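Hypothetical protein Atu0120 (Agrobacterium tumefaciens, PDB 2I6H) is of unknown function, a helical, strand-free member of the bacterial DUF924 family that forms a two-chain assembly and carries bound calcium ions. Local coordinates at residues 35-40 against 58-63; 128-133 against 160-165. All coordinates share one frame; numbering follows the deposited sequence.

Contact 1 of 2, residues 35-40 against 58-63; sequences VDFWKK and HDRFRD
F37 presents one face of its ring to the rim of F61, a T-shaped (edge-to-face) pair that joins helix 29-41 to helix 51-69 in this all-helical fold. The two ring planes stand at 85° to each other with their centroids 5.4 Å apart, so the meeting is one of C-H edge against pi face. F61 CE2 does most of the touching, 3.6 Å from F37 CG, and the CB of F37 lies in the plane of the F61 ring at its edge. With CG anti to the backbone N (chi1 166°), F37 sends its ring out from helix 29-41 toward the other helix.

H56, edge-to-face, and F57, with its ring at a shallow angle, also meet F37, while F61 packs on I34 and L30, about one and two turns before F37. The buried pair therefore belongs to a larger, mainly aromatic and aliphatic seam. R60 borders it on the exposed side: its chain bends at chi2 and chi3 and brings the guanidinium back over its own neighbour, with F61 CZ 3.4 Å above the guanidinium plane. Toward F37 the approach is looser and oblique, R60 NH1 resting 4.2 Å from F37 CD1.

Contact 2 of 2, residues 128-133 against 160-165; sequences SEDLRV and GLYLHH
Y162 keeps CG anti to its carbonyl carbon (chi1 -62°), and V133 has CG2 anti to the backbone N and CG1 between that N and the carbonyl carbon (chi1 70°); these settings lay both valine branches along one side of the phenol. The contact is a small packing between the short, weakly bonded helix around 129-132, with V133 beside it, and the first turns of helix 160-176. The side chains cross at about a right angle. V133 CB lies 3.9 Å from Y162 CD1, CG2 also keeps to CD1, and CG1 reaches farther out along the ring to Y162 CE1 at 4.0 Å. N155 of helix 145-155 packs against both side chains.

Beyond this apolar footing, the phenol carries its oxygen to D130, where water takes over. One water lies in the plane of the tyrosine ring, very close to Y162 OH, and donates to D130 O at 2.8 Å. A second, 2.9 Å from Y162 OH, donates to D130 OD1, which lies 4.3 Å from that hydroxyl oxygen. This carboxylate link is less certain, since D130 has a second conformer; the same holds for a weak hydrogen bond to D130 OD1 from G160 N of the second subunit. Y162 packs on that same glycine, which places the cluster at the subunit interface.

With the backbone carbonyl of D130 linked to it through water, the hydroxyl is tied to helix 129-132 indirectly, and this polar link complements the apolar valine-tyrosine packing beside it.

In the fold
Contact 1 closes before contact 2 opens along the chain, and their centres lie 21 Å apart, yet helix 29-41 brings them together. Within it, F37 turns to helix 51-69, whereas W38 and K39 pack on L131 of helix 129-132: K39 CE approaches L131 CD1 to 3.7 Å. Three helices are thereby joined in succession, and Y162 extends the series to helix 160-176. Contact 1 is a buried aromatic junction that the second subunit does not touch; contact 2 is partly buried, mediated in part by water, and adjoins that subunit. Together they illustrate how one helical fold can connect its interior packing with its assembly surface.

Contact 1 of 2, residues 35-40 against 58-63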
ATOM      1  N   VAL A  35       9.602  15.800 -12.210  1.00 10.42           N
ATOM      2  CA  VAL A  35      10.117  14.591 -11.575  1.00 11.64           C
ATOM      3  C   VAL A  35      10.801  14.939 -10.241  1.00 12.38           C
ATOM      4  O   VAL A  35      10.534  14.288  -9.212  1.00 12.99           O
ATOM      5  CB  VAL A  35      11.039  13.779 -12.527  1.00 11.82           C
ATOM      6  CG1 VAL A  35      11.679  12.577 -11.754  1.00 15.73           C
ATOM      7  CG2 VAL A  35      10.208  13.255 -13.756  1.00 11.35           C
ATOM      8  N   ASP A  36      11.630  15.985 -10.249  1.00 11.72           N
ATOM      9  CA  ASP A  36      12.282  16.478  -9.004  1.00 12.03           C
ATOM     10  C   ASP A  36      11.246  16.811  -7.907  1.00 11.59           C
ATOM     11  O   ASP A  36      11.406  16.467  -6.742  1.00 10.84           O
ATOM     12  CB  ASP A  36      13.100  17.728  -9.312  1.00 12.58           C
ATOM     13  CG  ASP A  36      14.437  17.416  -9.942  1.00 17.98           C
ATOM     14  OD1 ASP A  36      14.790  16.215 -10.042  1.00 22.39           O
ATOM     15  OD2 ASP A  36      15.124  18.379 -10.328  1.00 21.92           O
ATOM     16  N   PHE A  37      10.210  17.542  -8.293  1.00 11.00           N
ATOM     17  CA  PHE A  37       9.105  17.869  -7.382  1.00 10.28           C
ATOM     18  C   PHE A  37       8.477  16.581  -6.776  1.00 10.82           C
ATOM     19  O   PHE A  37       8.234  16.498  -5.570  1.00 10.03           O
ATOM     20  CB  PHE A  37       8.052  18.657  -8.168  1.00 10.71           C
ATOM     21  CG  PHE A  37       6.708  18.778  -7.462  1.00  8.31           C
ATOM     22  CD1 PHE A  37       6.436  19.841  -6.599  1.00 11.22           C
ATOM     23  CD2 PHE A  37       5.698  17.840  -7.699  1.00  9.45           C
ATOM     24  CE1 PHE A  37       5.175  19.941  -5.963  1.00 12.37           C
ATOM     25  CE2 PHE A  37       4.438  17.937  -7.051  1.00 11.42           C
ATOM     26  CZ  PHE A  37       4.190  18.982  -6.199  1.00 10.92           C
ATOM     27  N   TRP A  38       8.198  15.609  -7.636  1.00  9.98           N
ATOM     28  CA  TRP A  38       7.594  14.337  -7.192  1.00 10.92           C
ATOM     29  C   TRP A  38       8.525  13.598  -6.205  1.00 10.95           C
ATOM     30  O   TRP A  38       8.065  13.102  -5.129  1.00 11.60           O
ATOM     31  CB  TRP A  38       7.275  13.479  -8.399  1.00 11.30           C
ATOM     32  CG  TRP A  38       6.181  12.394  -8.121  1.00 11.39           C
ATOM     33  CD1 TRP A  38       6.362  11.041  -8.063  1.00 12.27           C
ATOM     34  CD2 TRP A  38       4.794  12.624  -7.851  1.00 11.95           C
ATOM     35  NE1 TRP A  38       5.173  10.403  -7.784  1.00 10.83           N
ATOM     36  CE2 TRP A  38       4.188  11.347  -7.661  1.00 11.60           C
ATOM     37  CE3 TRP A  38       3.996  13.784  -7.766  1.00 11.88           C
ATOM     38  CZ2 TRP A  38       2.830  11.195  -7.367  1.00 12.39           C
ATOM     39  CZ3 TRP A  38       2.630  13.630  -7.497  1.00 13.86           C
ATOM     40  CH2 TRP A  38       2.063  12.342  -7.307  1.00 13.05           C
ATOM     41  N   LYS A  39       9.805  13.493  -6.561  1.00 11.15           N
ATOM     42  CA  LYS A  39      10.767  12.771  -5.708  1.00 11.32           C
ATOM     43  C   LYS A  39      10.885  13.454  -4.340  1.00 11.89           C
ATOM     44  O   LYS A  39      10.864  12.805  -3.282  1.00 10.80           O
ATOM     45  CB  LYS A  39      12.120  12.683  -6.416  1.00 11.62           C
ATOM     46  CG  LYS A  39      12.118  11.722  -7.658  1.00 12.03           C
ATOM     47  CD  LYS A  39      13.563  11.727  -8.231  1.00 13.09           C
ATOM     48  CE  LYS A  39      13.739  10.895  -9.468  1.00 17.49           C
ATOM     49  NZ  LYS A  39      15.098  11.102 -10.177  1.00 18.88           N
ATOM     50  N   LYS A  40      10.930  14.783  -4.360  1.00 11.66           N
ATOM     51  CA  LYS A  40      11.061  15.560  -3.112  1.00 12.62           C
ATOM     52  C   LYS A  40       9.846  15.370  -2.210  1.00 13.15           C
ATOM     53  O   LYS A  40      10.009  15.166  -0.989  1.00 13.43           O
ATOM     54  CB  LYS A  40      11.270  17.026  -3.429  1.00 11.94           C
ATOM     55  CG  LYS A  40      11.674  17.864  -2.209  1.00 14.87           C
ATOM     56  CD  LYS A  40      11.983  19.300  -2.672  1.00 18.37           C
ATOM     57  CE  LYS A  40      12.636  20.108  -1.568  1.00 19.81           C
ATOM     58  NZ  LYS A  40      11.728  20.328  -0.420  1.00 20.69           N
ATOM     59  N   HIS A  58      -0.789  21.961  -8.058  1.00 10.49           N
ATOM     60  CA  HIS A  58      -1.522  22.821  -9.001  1.00 11.28           C
ATOM     61  C   HIS A  58      -0.778  24.147  -9.308  1.00 12.39           C
ATOM     62  O   HIS A  58      -0.674  24.556 -10.487  1.00 13.37           O
ATOM     63  CB  HIS A  58      -2.917  23.113  -8.444  1.00 12.00           C
ATOM     64  CG  HIS A  58      -3.786  23.883  -9.383  1.00 11.16           C
ATOM     65  ND1 HIS A  58      -3.729  25.256  -9.485  1.00 12.63           N
ATOM     66  CD2 HIS A  58      -4.713  23.468 -10.288  1.00 12.76           C
ATOM     67  CE1 HIS A  58      -4.608  25.661 -10.393  1.00 15.03           C
ATOM     68  NE2 HIS A  58      -5.211  24.592 -10.898  1.00 13.65           N
ATOM     69  N   ASP A  59      -0.269  24.808  -8.257  1.00 12.82           N
ATOM     70  CA  ASP A  59       0.497  26.041  -8.431  0.60 13.53           C
ATOM     71  C   ASP A  59       1.678  25.849  -9.387  1.00 13.05           C
ATOM     72  O   ASP A  59       1.917  26.696 -10.266  1.00 14.05           O
ATOM     73  CB  ASP A  59       0.968  26.584  -7.074  0.60 13.48           C
ATOM     74  CG  ASP A  59       1.742  27.903  -7.187  0.60 16.74           C
ATOM     75  OD1 ASP A  59       1.327  28.811  -7.935  0.60 20.51           O
ATOM     76  OD2 ASP A  59       2.768  28.049  -6.483  0.60 21.52           O
ATOM     77  N   ARG A  60       2.408  24.754  -9.226  1.00 12.47           N
ATOM     78  CA  ARG A  60       3.585  24.461 -10.068  1.00 11.58           C
ATOM     79  C   ARG A  60       3.197  24.084 -11.519  1.00 11.94           C
ATOM     80  O   ARG A  60       3.776  24.626 -12.474  1.00 10.90           O
ATOM     81  CB  ARG A  60       4.422  23.319  -9.456  1.00 12.45           C
ATOM     82  CG  ARG A  60       5.163  23.673  -8.138  1.00 14.91           C
ATOM     83  CD  ARG A  60       6.355  24.613  -8.278  1.00 17.57           C
ATOM     84  NE  ARG A  60       7.291  24.318  -9.361  1.00 19.28           N
ATOM     85  CZ  ARG A  60       8.383  23.551  -9.293  1.00 17.66           C
ATOM     86  NH1 ARG A  60       8.735  22.921  -8.174  1.00 16.84           N
ATOM     87  NH2 ARG A  60       9.150  23.421 -10.379  1.00 17.90           N
ATOM     88  N   PHE A  61       2.270  23.140 -11.662  1.00 10.94           N
ATOM     89  CA  PHE A  61       2.180  22.351 -12.896  1.00 10.63           C
ATOM     90  C   PHE A  61       0.836  22.340 -13.614  1.00 10.96           C
ATOM     91  O   PHE A  61       0.647  21.547 -14.540  1.00 10.83           O
ATOM     92  CB  PHE A  61       2.768  20.936 -12.681  1.00 10.78           C
ATOM     93  CG  PHE A  61       4.205  20.954 -12.225  1.00 12.76           C
ATOM     94  CD1 PHE A  61       5.171  21.690 -12.944  1.00 12.38           C
ATOM     95  CD2 PHE A  61       4.595  20.255 -11.075  1.00 11.25           C
ATOM     96  CE1 PHE A  61       6.523  21.751 -12.515  1.00 14.02           C
ATOM     97  CE2 PHE A  61       5.921  20.276 -10.633  1.00 13.25           C
ATOM     98  CZ  PHE A  61       6.902  21.033 -11.357  1.00 13.94           C
ATOM     99  N   ARG A  62      -0.096  23.222 -13.207  1.00 10.54           N
ATOM    100  CA  ARG A  62      -1.355  23.319 -13.973  1.00 10.72           C
ATOM    101  C   ARG A  62      -1.079  23.549 -15.464  1.00  8.99           C
ATOM    102  O   ARG A  62      -1.642  22.858 -16.303  1.00  9.85           O
ATOM    103  CB  ARG A  62      -2.302  24.406 -13.427  1.00  9.73           C
ATOM    104  CG  ARG A  62      -3.579  24.538 -14.248  1.00 11.75           C
ATOM    105  CD  ARG A  62      -3.436  25.667 -15.276  1.00 13.18           C
ATOM    106  NE  ARG A  62      -4.663  25.800 -16.083  1.00 17.07           N
ATOM    107  CZ  ARG A  62      -4.693  26.061 -17.386  1.00 16.33           C
ATOM    108  NH1 ARG A  62      -5.873  26.107 -18.010  1.00 16.84           N
ATOM    109  NH2 ARG A  62      -3.566  26.294 -18.077  1.00 15.65           N
ATOM    110  N   ASP A  63      -0.217  24.516 -15.799  1.00 10.33           N
ATOM    111  CA  ASP A  63       0.045  24.818 -17.226  1.00 10.81           C
ATOM    112  C   ASP A  63       0.622  23.610 -17.961  1.00 11.27           C
ATOM    113  O   ASP A  63       0.238  23.332 -19.103  1.00 11.57           O
ATOM    114  CB  ASP A  63       0.963  26.044 -17.381  1.00 11.78           C
ATOM    115  CG  ASP A  63       0.247  27.336 -17.075  1.00 16.16           C
ATOM    116  OD1 ASP A  63      -1.019  27.337 -16.985  1.00 14.29           O
ATOM    117  OD2 ASP A  63       0.946  28.358 -16.896  1.00 20.47           O
TER

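Contact 2 of 2, residues 128-133 against 160-165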
ATOM      1  N   SER A 128      13.710   4.130 -11.126  1.00 15.21           N
ATOM      2  CA  SER A 128      13.853   3.361  -9.902  1.00 16.54           C
ATOM      3  C   SER A 128      12.599   2.563  -9.566  1.00 16.18           C
ATOM      4  O   SER A 128      11.478   2.873  -9.987  1.00 14.01           O
ATOM      5  CB  SER A 128      14.218   4.276  -8.727  1.00 16.70           C
ATOM      6  OG  SER A 128      13.157   5.175  -8.512  1.00 20.87           O
ATOM      7  N   GLU A 129      12.803   1.534  -8.772  1.00 16.05           N
ATOM      8  CA  GLU A 129      11.721   0.648  -8.406  1.00 17.55           C
ATOM      9  C   GLU A 129      10.563   1.411  -7.743  1.00 15.99           C
ATOM     10  O   GLU A 129       9.419   1.127  -8.057  1.00 16.61           O
ATOM     11  CB  GLU A 129      12.245  -0.483  -7.506  1.00 18.52           C
ATOM     12  CG  GLU A 129      11.257  -1.597  -7.361  1.00 20.96           C
ATOM     13  CD  GLU A 129      11.765  -2.749  -6.488  1.00 21.95           C
ATOM     14  OE1 GLU A 129      12.836  -2.597  -5.854  1.00 26.76           O
ATOM     15  OE2 GLU A 129      11.055  -3.781  -6.452  1.00 26.72           O
ATOM     16  N   ASP A 130      10.882   2.395  -6.887  1.00 14.82           N
ATOM     17  CA  ASP A 130       9.924   3.243  -6.153  0.50 14.12           C
ATOM     18  C   ASP A 130       8.995   4.036  -7.074  1.00 13.81           C
ATOM     19  O   ASP A 130       7.885   4.392  -6.691  1.00 13.99           O
ATOM     20  CB  ASP A 130      10.696   4.276  -5.313  0.50 13.68           C
ATOM     21  CG  ASP A 130      11.228   3.708  -4.003  0.50 13.39           C
ATOM     22  OD1 ASP A 130      10.860   2.565  -3.670  0.50 12.93           O
ATOM     23  OD2 ASP A 130      11.981   4.415  -3.290  0.50 13.33           O
ATOM     24  N   LEU A 131       9.516   4.391  -8.256  1.00 11.92           N
ATOM     25  CA  LEU A 131       8.767   5.237  -9.214  1.00 13.21           C
ATOM     26  C   LEU A 131       8.063   4.447 -10.307  1.00 12.00           C
ATOM     27  O   LEU A 131       7.242   4.975 -11.048  1.00 12.66           O
ATOM     28  CB  LEU A 131       9.689   6.290  -9.837  1.00 13.01           C
ATOM     29  CG  LEU A 131      10.256   7.350  -8.870  1.00 12.84           C
ATOM     30  CD1 LEU A 131      11.353   8.101  -9.586  1.00 10.35           C
ATOM     31  CD2 LEU A 131       9.159   8.308  -8.321  1.00 13.05           C
ATOM     32  N   ARG A 132       8.423   3.182 -10.434  1.00 12.65           N
ATOM     33  CA  ARG A 132       7.891   2.332 -11.507  1.00 12.05           C
ATOM     34  C   ARG A 132       6.359   2.275 -11.561  1.00 11.13           C
ATOM     35  O   ARG A 132       5.759   2.269 -12.654  1.00 11.87           O
ATOM     36  CB  ARG A 132       8.481   0.934 -11.270  1.00 13.88           C
ATOM     37  CG  ARG A 132       8.466   0.038 -12.420  1.00 16.71           C
ATOM     38  CD  ARG A 132       9.634  -1.007 -12.251  1.00 16.22           C
ATOM     39  NE  ARG A 132      10.989  -0.447 -12.373  1.00 18.83           N
ATOM     40  CZ  ARG A 132      12.091  -1.024 -11.888  1.00 21.18           C
ATOM     41  NH1 ARG A 132      11.998  -2.172 -11.227  1.00 21.11           N
ATOM     42  NH2 ARG A 132      13.287  -0.488 -12.057  1.00 21.57           N
ATOM     43  N   VAL A 133       5.730   2.194 -10.388  1.00 10.04           N
ATOM     44  CA  VAL A 133       4.274   2.054 -10.317  1.00  9.85           C
ATOM     45  C   VAL A 133       3.511   3.182 -11.065  1.00  9.75           C
ATOM     46  O   VAL A 133       2.378   2.989 -11.500  1.00 11.25           O
ATOM     47  CB  VAL A 133       3.772   1.909  -8.857  1.00  8.94           C
ATOM     48  CG1 VAL A 133       3.935   3.197  -8.112  1.00  8.91           C
ATOM     49  CG2 VAL A 133       2.276   1.388  -8.853  1.00 11.00           C
ATOM     50  N   GLY A 160       3.968  -7.160  -2.847  1.00 12.50           N
ATOM     51  CA  GLY A 160       3.387  -6.525  -1.665  1.00 11.24           C
ATOM     52  C   GLY A 160       2.167  -5.666  -1.933  1.00 11.84           C
ATOM     53  O   GLY A 160       1.219  -6.075  -2.636  1.00 10.73           O
ATOM     54  N   LEU A 161       2.180  -4.456  -1.369  1.00 11.04           N
ATOM     55  CA  LEU A 161       1.031  -3.589  -1.467  1.00 11.98           C
ATOM     56  C   LEU A 161       0.758  -3.093  -2.890  1.00 11.71           C
ATOM     57  O   LEU A 161      -0.401  -2.811  -3.213  1.00 11.95           O
ATOM     58  CB  LEU A 161       1.160  -2.441  -0.477  1.00 12.62           C
ATOM     59  CG  LEU A 161       0.862  -2.853   0.977  1.00 14.54           C
ATOM     60  CD1 LEU A 161       1.657  -1.925   1.886  1.00 17.53           C
ATOM     61  CD2 LEU A 161      -0.683  -2.840   1.287  1.00 16.72           C
ATOM     62  N   TYR A 162       1.800  -2.983  -3.733  1.00 11.47           N
ATOM     63  CA  TYR A 162       1.589  -2.559  -5.129  1.00 12.09           C
ATOM     64  C   TYR A 162       0.656  -3.558  -5.786  1.00 10.91           C
ATOM     65  O   TYR A 162      -0.333  -3.195  -6.416  1.00 12.33           O
ATOM     66  CB  TYR A 162       2.912  -2.574  -5.913  1.00 12.28           C
ATOM     67  CG  TYR A 162       3.940  -1.615  -5.370  1.00 13.56           C
ATOM     68  CD1 TYR A 162       3.847  -0.247  -5.648  1.00 15.25           C
ATOM     69  CD2 TYR A 162       5.012  -2.069  -4.605  1.00 14.85           C
ATOM     70  CE1 TYR A 162       4.808   0.661  -5.170  1.00 14.02           C
ATOM     71  CE2 TYR A 162       5.993  -1.174  -4.110  1.00 15.14           C
ATOM     72  CZ  TYR A 162       5.878   0.183  -4.398  1.00 14.85           C
ATOM     73  OH  TYR A 162       6.840   1.065  -3.903  1.00 15.04           O
ATOM     74  N   LEU A 163       0.995  -4.830  -5.613  1.00 11.23           N
ATOM     75  CA  LEU A 163       0.197  -5.925  -6.174  1.00 11.87           C
ATOM     76  C   LEU A 163      -1.237  -5.953  -5.569  1.00 11.57           C
ATOM     77  O   LEU A 163      -2.222  -6.053  -6.303  1.00 11.42           O
ATOM     78  CB  LEU A 163       0.929  -7.264  -5.998  1.00 12.12           C
ATOM     79  CG  LEU A 163       0.213  -8.450  -6.664  1.00 13.55           C
ATOM     80  CD1 LEU A 163      -0.307  -8.182  -8.116  1.00 14.24           C
ATOM     81  CD2 LEU A 163       1.080  -9.690  -6.631  1.00 16.66           C
ATOM     82  N   HIS A 164      -1.318  -5.854  -4.246  1.00 11.93           N
ATOM     83  CA  HIS A 164      -2.601  -5.782  -3.563  1.00 12.02           C
ATOM     84  C   HIS A 164      -3.487  -4.684  -4.191  1.00 12.91           C
ATOM     85  O   HIS A 164      -4.661  -4.939  -4.514  1.00 12.45           O
ATOM     86  CB  HIS A 164      -2.429  -5.565  -2.054  1.00 12.91           C
ATOM     87  CG  HIS A 164      -3.700  -5.138  -1.360  1.00 14.91           C
ATOM     88  ND1 HIS A 164      -4.781  -5.984  -1.203  1.00 16.42           N
ATOM     89  CD2 HIS A 164      -4.050  -3.968  -0.776  1.00 18.03           C
ATOM     90  CE1 HIS A 164      -5.747  -5.346  -0.560  1.00 16.17           C
ATOM     91  NE2 HIS A 164      -5.328  -4.123  -0.289  1.00 17.66           N
ATOM     92  N   HIS A 165      -2.942  -3.470  -4.367  1.00 11.97           N
ATOM     93  CA  HIS A 165      -3.761  -2.375  -4.932  1.00 13.44           C
ATOM     94  C   HIS A 165      -4.229  -2.663  -6.376  1.00 12.86           C
ATOM     95  O   HIS A 165      -5.361  -2.358  -6.752  1.00 11.82           O
ATOM     96  CB  HIS A 165      -2.972  -1.064  -4.882  1.00 14.19           C
ATOM     97  CG  HIS A 165      -2.645  -0.610  -3.487  1.00 18.20           C
ATOM     98  ND1 HIS A 165      -1.528   0.153  -3.191  1.00 21.63           N
ATOM     99  CD2 HIS A 165      -3.292  -0.802  -2.315  1.00 20.98           C
ATOM    100  CE1 HIS A 165      -1.493   0.385  -1.887  1.00 23.13           C
ATOM    101  NE2 HIS A 165      -2.547  -0.188  -1.330  1.00 21.26           N
TER
HETATM  102  O   HOH W   1       6.747   3.549  -4.281  1.00 18.42           O
HETATM  103  O   HOH W   2       9.401  -0.077  -4.652  1.00 26.21           O